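Local coordinates for RNA 2'-o-ribose methyltransferase (Thermus thermophilus, PDB 1IPA), which probably methylates the 2'-hydroxyl of ribose in RNA, as a TrmH-family enzyme with a deep trefoil knot in its catalytic domain, at residues 115-120 and 208-213. Numbering follows the deposited sequence.
Sequences DALILV and PPVAIA
I118 and I212 alternate as donor and acceptor between the two neighbouring parallel strands, 117-120 and 210-213. I118 N donates to V210 O (3.0 Å), and I118 O accepts from I212 N (2.8 Å). I212 O then receives V120 N at 2.7 Å. A fourth bond, V210 N to A116 O, is less sure because the modelled position of that oxygen is doubtful. Weak CA-H...O contacts accompany these bonds, as between A213 CA and V120 O (3.1 Å).

These are the two central strands of the six-stranded parallel sheet in the Rossmann-like, knotted SPOUT domain. L117 can be followed outward. Its CB leaves the sheet on the face shared with L119, V210 and I212; CG stands anti to the backbone N (chi1 174°), and from there CD1 leans toward the neighbouring strand, where L117 and V210 lie side by side, 4.1 Å from V210 CG1 and 4.3 Å from I212 CD1. This one methyl, CD1, touches both V210 and I212, beta-branched residues whose bulk close to the main chain suits extended strands. Helix 246-261 covers this face, with A257 against L117 and L253 against I212.

On the face of the sheet that carries I118, V120, A211 and A213, small alanines leave room for larger neighbours: V120 CG2 rests 4.2 Å from A211 CB, while I118 and V120 also meet W182 and V179 of helix 176-185. Before the strands, P208 lays CB against D115 CA (3.7 Å), and D115 turns its carboxylate to a salt bridge with R261.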
loop_
_atom_site.group_PDB
_atom_site.type_symbol
_atom_site.label_atom_id
_atom_site.label_comp_id
_atom_site.label_asym_id
_atom_site.label_seq_id
_atom_site.Cartn_x
_atom_site.Cartn_y
_atom_site.Cartn_z
ATOM N N ASP A 115 6.053 16.697 -12.973
ATOM C CA ASP A 115 6.271 16.835 -11.531
ATOM C C ASP A 115 6.335 15.440 -10.904
ATOM O O ASP A 115 6.287 15.301 -9.686
ATOM C CB ASP A 115 5.113 17.608 -10.878
ATOM C CG ASP A 115 5.027 19.059 -11.327
ATOM O OD1 ASP A 115 5.863 19.882 -10.899
ATOM O OD2 ASP A 115 4.109 19.383 -12.111
ATOM N N ALA A 116 6.463 14.416 -11.741
ATOM C CA ALA A 116 6.471 13.031 -11.283
ATOM C C ALA A 116 7.527 12.535 -10.299
ATOM O O ALA A 116 8.714 12.473 -10.616
ATOM C CB ALA A 116 6.462 12.112 -12.480
ATOM N N LEU A 117 7.080 12.162 -9.105
ATOM C CA LEU A 117 7.965 11.588 -8.098
ATOM C C LEU A 117 7.520 10.124 -8.037
ATOM O O LEU A 117 6.431 9.812 -7.571
ATOM C CB LEU A 117 7.773 12.264 -6.737
ATOM C CG LEU A 117 8.560 11.639 -5.579
ATOM C CD1 LEU A 117 10.060 11.645 -5.882
ATOM C CD2 LEU A 117 8.268 12.410 -4.303
ATOM N N ILE A 118 8.373 9.235 -8.525
ATOM C CA ILE A 118 8.058 7.821 -8.586
ATOM C C ILE A 118 8.937 6.933 -7.716
ATOM O O ILE A 118 10.161 7.067 -7.701
ATOM C CB ILE A 118 8.145 7.337 -10.057
ATOM C CG1 ILE A 118 7.012 7.974 -10.869
ATOM C CG2 ILE A 118 8.074 5.828 -10.131
ATOM C CD1 ILE A 118 7.229 7.934 -12.360
ATOM N N LEU A 119 8.300 6.017 -6.994
ATOM C CA LEU A 119 9.036 5.090 -6.147
ATOM C C LEU A 119 9.007 3.714 -6.782
ATOM O O LEU A 119 7.943 3.191 -7.069
ATOM C CB LEU A 119 8.411 5.006 -4.750
ATOM C CG LEU A 119 9.010 3.935 -3.828
ATOM C CD1 LEU A 119 10.466 4.266 -3.576
ATOM C CD2 LEU A 119 8.242 3.877 -2.511
ATOM N N VAL A 120 10.175 3.137 -7.017
ATOM C CA VAL A 120 10.242 1.803 -7.591
ATOM C C VAL A 120 10.697 0.856 -6.485
ATOM O O VAL A 120 11.818 0.963 -5.988
ATOM C CB VAL A 120 11.243 1.740 -8.770
ATOM C CG1 VAL A 120 11.268 0.340 -9.362
ATOM C CG2 VAL A 120 10.850 2.742 -9.843
ATOM N N PRO A 208 11.726 17.084 -9.657
ATOM C CA PRO A 208 10.385 16.596 -9.984
ATOM C C PRO A 208 10.210 15.384 -10.888
ATOM O O PRO A 208 9.504 14.455 -10.511
ATOM C CB PRO A 208 9.698 17.840 -10.510
ATOM C CG PRO A 208 10.175 18.845 -9.524
ATOM C CD PRO A 208 11.668 18.530 -9.372
ATOM N N PRO A 209 10.811 15.371 -12.091
ATOM C CA PRO A 209 10.599 14.162 -12.902
ATOM C C PRO A 209 11.685 13.156 -12.547
ATOM O O PRO A 209 12.796 13.276 -13.050
ATOM C CB PRO A 209 10.748 14.665 -14.338
ATOM C CG PRO A 209 10.602 16.161 -14.223
ATOM C CD PRO A 209 11.285 16.477 -12.931
ATOM N N VAL A 210 11.384 12.172 -11.699
ATOM C CA VAL A 210 12.414 11.209 -11.302
ATOM C C VAL A 210 11.890 9.922 -10.654
ATOM O O VAL A 210 10.842 9.921 -10.020
ATOM C CB VAL A 210 13.400 11.889 -10.323
ATOM C CG1 VAL A 210 12.672 12.219 -9.031
ATOM C CG2 VAL A 210 14.613 11.005 -10.072
ATOM N N ALA A 211 12.638 8.832 -10.811
ATOM C CA ALA A 211 12.274 7.533 -10.237
ATOM C C ALA A 211 13.354 7.078 -9.258
ATOM O O ALA A 211 14.547 7.160 -9.551
ATOM C CB ALA A 211 12.117 6.501 -11.329
ATOM N N ILE A 212 12.928 6.595 -8.097
ATOM C CA ILE A 212 13.854 6.133 -7.074
ATOM C C ILE A 212 13.596 4.672 -6.738
ATOM O O ILE A 212 12.504 4.306 -6.287
ATOM C CB ILE A 212 13.717 6.955 -5.789
ATOM C CG1 ILE A 212 13.844 8.446 -6.115
ATOM C CG2 ILE A 212 14.773 6.514 -4.782
ATOM C CD1 ILE A 212 13.620 9.366 -4.924
ATOM N N ALA A 213 14.612 3.844 -6.944
ATOM C CA ALA A 213 14.497 2.428 -6.674
ATOM C C ALA A 213 15.083 2.036 -5.324
ATOM O O ALA A 213 16.073 2.604 -4.877
ATOM C CB ALA A 213 15.176 1.642 -7.775
#